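Local coordinates for transcriptional regulator fur family (Xanthomonas campestris pv. campestris, PDB 7DH8), which probably regulates zinc-uptake genes as a zinc-dependent, DNA-binding transcription factor of the Fur family, activated by zinc, at residues A107-N112 with A129-D134; Q140-A145 with F150-Q155. One frame throughout, in Å; residues are numbered along the deposited sequence.

Interaction 1 of 2, residues A107-N112 with A129-D134; sequences ACHHPN and AVELED. With ZN (zinc ion), chain B.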
ATOM      1  N   ALA A 107      13.763  -8.215   2.424  1.00 29.31           N
ATOM      2  CA  ALA A 107      14.196  -8.630   3.744  1.00 32.72           C
ATOM      3  C   ALA A 107      14.238  -7.409   4.655  1.00 38.35           C
ATOM      4  O   ALA A 107      14.536  -6.287   4.214  1.00 32.72           O
ATOM      5  CB  ALA A 107      15.567  -9.314   3.691  1.00 32.39           C
ATOM      6  N   CYS A 108      13.894  -7.612   5.922  1.00 38.44           N
ATOM      7  CA  CYS A 108      14.039  -6.504   6.859  1.00 35.60           C
ATOM      8  C   CYS A 108      15.519  -6.294   7.185  1.00 42.44           C
ATOM      9  O   CYS A 108      16.222  -7.228   7.593  1.00 47.39           O
ATOM     10  CB  CYS A 108      13.246  -6.734   8.136  1.00 35.25           C
ATOM     11  SG  CYS A 108      13.505  -5.354   9.398  1.00 35.75           S
ATOM     12  N   HIS A 109      15.972  -5.059   7.005  1.00 39.95           N
ATOM     13  CA  HIS A 109      17.360  -4.653   7.201  1.00 54.94           C
ATOM     14  C   HIS A 109      17.788  -4.771   8.678  1.00 59.18           C
ATOM     15  O   HIS A 109      18.965  -5.065   8.930  1.00 63.95           O
ATOM     16  CB  HIS A 109      17.612  -3.352   6.426  1.00 62.53           C
ATOM     17  CG  HIS A 109      17.022  -2.129   7.069  1.00 76.64           C
ATOM     18  ND1 HIS A 109      17.671  -0.908   7.098  1.00 82.50           N
ATOM     19  CD2 HIS A 109      15.860  -1.947   7.745  1.00 81.46           C
ATOM     20  CE1 HIS A 109      16.929  -0.026   7.749  1.00 82.23           C
ATOM     21  NE2 HIS A 109      15.827  -0.632   8.155  1.00 81.73           N
ATOM     22  N   HIS A 110      16.868  -4.557   9.661  1.00 60.52           N
ATOM     23  CA  HIS A 110      17.109  -4.788  11.088  1.00 60.04           C
ATOM     24  C   HIS A 110      15.981  -5.647  11.643  1.00 66.45           C
ATOM     25  O   HIS A 110      14.847  -5.178  11.835  1.00 64.71           O
ATOM     26  CB  HIS A 110      17.155  -3.386  11.683  1.00 59.01           C
ATOM     27  CG  HIS A 110      18.483  -2.727  11.475  1.00 68.50           C
ATOM     28  ND1 HIS A 110      19.660  -3.292  11.923  1.00 70.44           N
ATOM     29  CD2 HIS A 110      18.835  -1.613  10.784  1.00 67.42           C
ATOM     30  CE1 HIS A 110      20.679  -2.539  11.545  1.00 72.21           C
ATOM     31  NE2 HIS A 110      20.207  -1.518  10.849  1.00 71.33           N
ATOM     32  N   PRO A 111      16.299  -6.905  11.967  1.00 66.94           N
ATOM     33  CA  PRO A 111      15.256  -7.944  12.016  1.00 72.36           C
ATOM     34  C   PRO A 111      14.638  -8.029  13.400  1.00 77.28           C
ATOM     35  O   PRO A 111      13.437  -8.332  13.509  1.00 84.51           O
ATOM     36  CB  PRO A 111      15.941  -9.282  11.704  1.00 72.33           C
ATOM     37  CG  PRO A 111      17.395  -9.043  12.019  1.00 72.20           C
ATOM     38  CD  PRO A 111      17.638  -7.632  11.557  1.00 69.95           C
ATOM     39  N   ASN A 112      15.418  -7.790  14.470  1.00 71.67           N
ATOM     40  CA  ASN A 112      14.811  -7.992  15.792  1.00 71.56           C
ATOM     41  C   ASN A 112      14.304  -6.539  15.927  1.00 76.37           C
ATOM     42  O   ASN A 112      14.870  -5.762  16.690  1.00 80.54           O
ATOM     43  CB  ASN A 112      15.851  -8.307  16.879  1.00 73.40           C
ATOM     44  CG  ASN A 112      16.866  -7.187  17.081  1.00 74.97           C
ATOM     45  OD1 ASN A 112      16.927  -6.222  16.300  1.00 80.16           O
ATOM     46  ND2 ASN A 112      17.695  -7.325  18.118  1.00 68.10           N
ATOM     47  N   ALA A 129      13.903  -0.338  -3.166  1.00 26.21           N
ATOM     48  CA  ALA A 129      13.089  -0.030  -1.998  1.00 27.96           C
ATOM     49  C   ALA A 129      14.003   0.183  -0.805  1.00 34.56           C
ATOM     50  O   ALA A 129      14.862  -0.649  -0.497  1.00 38.12           O
ATOM     51  CB  ALA A 129      12.088  -1.129  -1.688  1.00 26.86           C
ATOM     52  N   VAL A 130      13.853   1.319  -0.156  1.00 30.68           N
ATOM     53  CA  VAL A 130      14.694   1.631   0.997  1.00 27.19           C
ATOM     54  C   VAL A 130      13.789   1.674   2.214  1.00 29.83           C
ATOM     55  O   VAL A 130      12.793   2.409   2.219  1.00 28.95           O
ATOM     56  CB  VAL A 130      15.435   2.963   0.834  1.00 27.43           C
ATOM     57  CG1 VAL A 130      16.249   3.265   2.142  1.00 28.72           C
ATOM     58  CG2 VAL A 130      16.383   2.912  -0.365  1.00 33.27           C
ATOM     59  N   GLU A 131      14.196   0.976   3.275  1.00 32.64           N
ATOM     60  CA  GLU A 131      13.424   0.860   4.496  1.00 32.11           C
ATOM     61  C   GLU A 131      13.932   1.885   5.495  1.00 31.15           C
ATOM     62  O   GLU A 131      15.094   1.833   5.861  1.00 33.78           O
ATOM     63  CB  GLU A 131      13.574  -0.526   5.112  1.00 34.10           C
ATOM     64  CG  GLU A 131      12.726  -0.638   6.409  1.00 29.68           C
ATOM     65  CD  GLU A 131      12.780  -2.026   7.045  1.00 34.29           C
ATOM     66  OE1 GLU A 131      13.313  -2.971   6.419  1.00 30.39           O
ATOM     67  OE2 GLU A 131      12.254  -2.192   8.181  1.00 34.66           O
ATOM     68  N   LEU A 132      13.055   2.759   5.976  1.00 31.22           N
ATOM     69  CA  LEU A 132      13.424   3.732   6.991  1.00 34.48           C
ATOM     70  C   LEU A 132      12.863   3.283   8.339  1.00 40.00           C
ATOM     71  O   LEU A 132      12.209   2.239   8.468  1.00 42.06           O
ATOM     72  CB  LEU A 132      12.903   5.127   6.596  1.00 34.59           C
ATOM     73  CG  LEU A 132      13.282   5.636   5.189  1.00 42.95           C
ATOM     74  CD1 LEU A 132      12.869   7.094   5.024  1.00 43.33           C
ATOM     75  CD2 LEU A 132      14.796   5.495   4.968  1.00 51.15           C
ATOM     76  N   GLU A 133      13.119   4.074   9.357  1.00 39.87           N
ATOM     77  CA  GLU A 133      12.383   3.987  10.621  1.00 38.17           C
ATOM     78  C   GLU A 133      11.985   5.335  11.206  1.00 36.14           C
ATOM     79  O   GLU A 133      12.869   6.114  11.577  1.00 31.48           O
ATOM     80  CB  GLU A 133      13.245   3.391  11.734  1.00 42.16           C
ATOM     81  CG  GLU A 133      12.515   3.195  13.085  1.00 47.42           C
ATOM     82  CD  GLU A 133      12.622   4.442  13.988  1.00 58.87           C
ATOM     83  OE1 GLU A 133      13.324   5.410  13.563  1.00 61.87           O
ATOM     84  OE2 GLU A 133      12.061   4.447  15.134  1.00 53.86           O
ATOM     85  N   ASP A 134      10.666   5.632  11.248  1.00 37.34           N
ATOM     86  CA  ASP A 134      10.178   6.917  11.801  1.00 39.71           C
ATOM     87  C   ASP A 134       9.135   6.529  12.852  1.00 37.36           C
ATOM     88  O   ASP A 134       8.088   5.982  12.504  1.00 34.93           O
ATOM     89  CB  ASP A 134       9.637   7.686  10.612  1.00 37.01           C
ATOM     90  CG  ASP A 134       9.643   9.199  10.869  1.00 40.90           C
ATOM     91  OD1 ASP A 134       9.103   9.642  11.909  1.00 37.83           O
ATOM     92  OD2 ASP A 134      10.254   9.942  10.051  1.00 39.75           O
TER
HETATM   93 ZN    ZN B 201      11.971  -4.083   8.861  1.00 34.00          ZN
HETATM   94  O   HOH W   1      13.929  -3.731   3.885  1.00 29.39           O
HETATM   95  O   HOH W   2      13.362  -0.207   9.885  1.00 38.83           O

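Interaction 2 of 2, residues Q140-A145 with F150-Q155; sequences QLEARA and FQPQAQ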
ATOM      1  N   GLN A 140       2.101   9.627  15.054  1.00 28.71           N
ATOM      2  CA  GLN A 140       1.113  10.599  14.621  1.00 34.90           C
ATOM      3  C   GLN A 140      -0.085   9.915  13.992  1.00 29.60           C
ATOM      4  O   GLN A 140      -1.222  10.227  14.337  1.00 27.71           O
ATOM      5  CB  GLN A 140       1.711  11.602  13.647  1.00 30.65           C
ATOM      6  CG  GLN A 140       2.281  12.819  14.416  1.00 42.34           C
ATOM      7  CD  GLN A 140       3.105  13.696  13.464  1.00 50.82           C
ATOM      8  OE1 GLN A 140       2.582  14.614  12.832  1.00 55.25           O
ATOM      9  NE2 GLN A 140       4.357  13.332  13.275  1.00 49.27           N
ATOM     10  N   LEU A 141       0.149   8.950  13.083  1.00 31.03           N
ATOM     11  CA  LEU A 141      -0.970   8.279  12.435  1.00 29.22           C
ATOM     12  C   LEU A 141      -1.748   7.410  13.406  1.00 30.58           C
ATOM     13  O   LEU A 141      -2.978   7.282  13.275  1.00 30.14           O
ATOM     14  CB  LEU A 141      -0.457   7.435  11.259  1.00 26.62           C
ATOM     15  CG  LEU A 141      -0.037   8.198  10.000  1.00 37.90           C
ATOM     16  CD1 LEU A 141       0.502   7.161   8.891  1.00 33.96           C
ATOM     17  CD2 LEU A 141      -1.191   9.026   9.482  1.00 31.69           C
ATOM     18  N   GLU A 142      -1.085   6.835  14.421  1.00 29.58           N
ATOM     19  CA  GLU A 142      -1.842   6.176  15.481  1.00 31.40           C
ATOM     20  C   GLU A 142      -2.764   7.143  16.212  1.00 30.99           C
ATOM     21  O   GLU A 142      -3.947   6.835  16.442  1.00 29.92           O
ATOM     22  CB  GLU A 142      -0.917   5.492  16.470  1.00 37.20           C
ATOM     23  CG  GLU A 142      -0.457   4.145  16.018  1.00 50.79           C
ATOM     24  CD  GLU A 142       0.507   3.574  17.023  1.00 65.02           C
ATOM     25  OE1 GLU A 142       0.400   3.976  18.203  1.00 65.72           O
ATOM     26  OE2 GLU A 142       1.354   2.741  16.645  1.00 70.82           O
ATOM     27  N   ALA A 143      -2.234   8.296  16.632  1.00 37.31           N
ATOM     28  CA  ALA A 143      -3.064   9.293  17.315  1.00 40.31           C
ATOM     29  C   ALA A 143      -4.242   9.715  16.453  1.00 33.62           C
ATOM     30  O   ALA A 143      -5.347   9.900  16.962  1.00 31.57           O
ATOM     31  CB  ALA A 143      -2.226  10.521  17.667  1.00 46.13           C
ATOM     32  N   ARG A 144      -3.997   9.951  15.149  1.00 31.72           N
ATOM     33  CA  ARG A 144      -5.090  10.317  14.258  1.00 36.06           C
ATOM     34  C   ARG A 144      -6.172   9.252  14.283  1.00 33.96           C
ATOM     35  O   ARG A 144      -7.367   9.558  14.371  1.00 32.99           O
ATOM     36  CB  ARG A 144      -4.572  10.497  12.827  1.00 27.58           C
ATOM     37  CG  ARG A 144      -3.710  11.773  12.528  1.00 33.49           C
ATOM     38  CD  ARG A 144      -4.452  13.075  12.962  1.00 34.08           C
ATOM     39  NE  ARG A 144      -5.810  13.198  12.377  1.00 32.09           N
ATOM     40  CZ  ARG A 144      -5.994  13.610  11.123  1.00 30.39           C
ATOM     41  NH1 ARG A 144      -4.923  13.939  10.375  1.00 28.70           N
ATOM     42  NH2 ARG A 144      -7.210  13.725  10.639  1.00 35.90           N
ATOM     43  N   ALA A 145      -5.756   7.982  14.179  1.00 33.74           N
ATOM     44  CA  ALA A 145      -6.698   6.865  14.181  1.00 36.27           C
ATOM     45  C   ALA A 145      -7.475   6.801  15.486  1.00 37.63           C
ATOM     46  O   ALA A 145      -8.702   6.705  15.481  1.00 33.13           O
ATOM     47  CB  ALA A 145      -5.950   5.546  13.921  1.00 26.35           C
ATOM     48  N   PHE A 150     -10.822   4.512  15.856  1.00 32.66           N
ATOM     49  CA  PHE A 150     -10.225   3.389  15.131  1.00 29.51           C
ATOM     50  C   PHE A 150      -9.061   2.813  15.941  1.00 33.44           C
ATOM     51  O   PHE A 150      -8.233   3.557  16.459  1.00 34.80           O
ATOM     52  CB  PHE A 150      -9.784   3.899  13.764  1.00 27.96           C
ATOM     53  CG  PHE A 150      -9.309   2.829  12.792  1.00 26.72           C
ATOM     54  CD1 PHE A 150      -7.974   2.428  12.770  1.00 25.92           C
ATOM     55  CD2 PHE A 150     -10.181   2.311  11.868  1.00 26.48           C
ATOM     56  CE1 PHE A 150      -7.548   1.466  11.824  1.00 33.79           C
ATOM     57  CE2 PHE A 150      -9.754   1.358  10.938  1.00 27.09           C
ATOM     58  CZ  PHE A 150      -8.433   0.968  10.922  1.00 29.68           C
ATOM     59  N   GLN A 151      -8.995   1.488  16.064  1.00 33.54           N
ATOM     60  CA  GLN A 151      -7.924   0.895  16.865  1.00 32.07           C
ATOM     61  C   GLN A 151      -6.805   0.406  15.908  1.00 31.89           C
ATOM     62  O   GLN A 151      -6.924  -0.674  15.307  1.00 33.26           O
ATOM     63  CB  GLN A 151      -8.482  -0.250  17.733  1.00 32.26           C
ATOM     64  CG  GLN A 151      -9.614   0.328  18.664  1.00 33.40           C
ATOM     65  CD  GLN A 151      -9.932  -0.456  19.898  1.00 44.06           C
ATOM     66  OE1 GLN A 151      -9.328  -1.485  20.182  1.00 42.27           O
ATOM     67  NE2 GLN A 151     -10.954   0.022  20.645  1.00 36.97           N
ATOM     68  N   PRO A 152      -5.732   1.167  15.735  1.00 35.85           N
ATOM     69  CA  PRO A 152      -4.749   0.871  14.682  1.00 33.51           C
ATOM     70  C   PRO A 152      -3.541  -0.037  14.918  1.00 34.83           C
ATOM     71  O   PRO A 152      -2.682   0.207  15.779  1.00 31.07           O
ATOM     72  CB  PRO A 152      -3.994   2.201  14.525  1.00 33.00           C
ATOM     73  CG  PRO A 152      -4.037   2.794  15.979  1.00 30.23           C
ATOM     74  CD  PRO A 152      -5.387   2.337  16.569  1.00 35.23           C
ATOM     75  N   GLN A 153      -3.497  -1.106  14.115  1.00 28.66           N
ATOM     76  CA  GLN A 153      -2.386  -2.040  14.139  1.00 37.78           C
ATOM     77  C   GLN A 153      -1.112  -2.303  13.332  1.00 42.29           C
ATOM     78  O   GLN A 153      -0.082  -2.656  13.922  1.00 44.93           O
ATOM     79  CB  GLN A 153      -3.041  -3.413  13.903  1.00 36.78           C
ATOM     80  CG  GLN A 153      -4.143  -3.709  14.925  1.00 42.87           C
ATOM     81  CD  GLN A 153      -3.611  -3.917  16.339  1.00 55.84           C
ATOM     82  OE1 GLN A 153      -2.384  -3.991  16.563  1.00 53.18           O
ATOM     83  NE2 GLN A 153      -4.527  -4.039  17.308  1.00 61.34           N
ATOM     84  N   ALA A 154      -1.145  -2.095  12.025  1.00 36.60           N
ATOM     85  CA  ALA A 154       0.054  -2.277  11.206  1.00 35.22           C
ATOM     86  C   ALA A 154      -0.298  -1.156  10.221  1.00 35.53           C
ATOM     87  O   ALA A 154      -1.443  -1.009   9.773  1.00 38.13           O
ATOM     88  CB  ALA A 154       0.236  -3.481  10.268  1.00 33.47           C
ATOM     89  N   GLN A 155       0.725  -0.368   9.850  1.00 30.92           N
ATOM     90  CA  GLN A 155       0.603   0.647   8.815  1.00 27.04           C
ATOM     91  C   GLN A 155       1.405   0.361   7.559  1.00 28.91           C
ATOM     92  O   GLN A 155       2.572  -0.026   7.651  1.00 34.83           O
ATOM     93  CB  GLN A 155       1.115   1.993   9.408  1.00 26.78           C
ATOM     94  CG  GLN A 155       0.374   2.360  10.727  1.00 32.11           C
ATOM     95  CD  GLN A 155       0.872   3.705  11.269  1.00 33.37           C
ATOM     96  OE1 GLN A 155       1.527   4.452  10.551  1.00 35.02           O
ATOM     97  NE2 GLN A 155       0.572   4.004  12.525  1.00 28.96           N
TER
HETATM   98  O   HOH W   3      -0.311   1.671  14.179  1.00 36.47           O

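Interaction 1 of 2, residues A107-N112 with A129-D134
Glu-131, the last residue of strand 129-131, reaches across to Cys-108 and His-109 in the loop after strand 104-107, and a zinc ion joins the two sides in the zinc site of this Fur-family regulator. Its chain runs almost straight out from the strand, CG anti to the backbone N (chi1 -179°) and the rest extended, which carries the carboxylate to the metal. OE2 binds zinc at 2.0 Å and SG of Cys-108 binds it at 2.1 Å; His-97 and His-116 complete the site. The other oxygen, OE1, accepts a weak but fairly straight hydrogen bond from N of His-109 (3.4 Å, 164° at the hydrogen) and another from a water that also donates to O of Ala-107. CD2 of His-109 comes to 3.0 Å from OE1, the ring and carboxylate planes being 45° apart. CB of Glu-131 lies over one face of the imidazole, 4.0 Å from its centroid and offset toward the rim, a CH-pi contact; CD2 of His-110 lies over the opposite face. Next along the chain, O of Leu-132 accepts from a second water. This water lies at the edge of the imidazole, in its plane, donates to OE2 and is hydrogen-bonded to NE2 of His-109 at 3.0 Å. Cysteine suits its place as a soft thiolate ligand, glutamate as an acid long enough to span from strand to loop, and histidine by offering a flat face to CB while NE2 meets the water. With one oxygen on the metal and the other held by a backbone N-H and water, the carboxylate is restrained in rotation, consistent with metal occupancy being coupled to the position of the loop.

Interaction 2 of 2, residues Q140-A145 with F150-Q155
Apolar contact joins helix 135-146 to strand 151-160 and the residue just before it through Ala-145, whose methyl CB meets CB of Pro-152 and CD1 of Phe-150, each at 3.9 Å. Alanine is small enough to let the strand come close here, and the compact, puckered proline ring fits beside it. One helical turn earlier, CG of Glu-142 packs on CG of Pro-152 at 3.8 Å, the acidic chain crossing the ring at about a right angle. Helix and strand lie at the dimer interface, with Leu-141 packing on Pro-119 and Phe-150 on Ile-122 of the second subunit.

The direct polar contact is between backbones: N of Phe-150 gives a weak, bent hydrogen bond to O of Ala-145 (3.1 Å, 135°), closing the short turn between helix and strand.

Gln-155 and Glu-142 share the side-chain polar links. The extended chain of Gln-155 carries its amide up to the helix. NE2 donates to O of Val-138 and to a water, 3.0 Å away, that itself donates to OE2 of Glu-142 and, weakly, to O of Pro-152. OE1 faces CD1 of Leu-141 at 3.3 Å and, although buried, finds no hydrogen-bonding partner in the model. A glutamine therefore suits the site chiefly through its amide nitrogen, while its oxygen probably pays a desolvation cost among hydrocarbon.

Interaction 1 and interaction 2 follow one another along the chain, their centres 20 Å apart and their nearest atoms about 6 Å apart without touching. Strand 129-131 leads directly into helix 135-146, and both contacts reach the same sheet, at the strands that are outermost within this chain. Interaction 1 holds part of a zinc site; the side chain of Gln-155 in interaction 2 lies about 12 Å from that zinc (nearest atoms). Both also meet the second subunit: Asp-134 forms a salt bridge with Arg-144 of that subunit, and segment 150-155 pairs with one of its strands in an antiparallel ladder. Metal site and dimer interface are thus connected through one short chain segment.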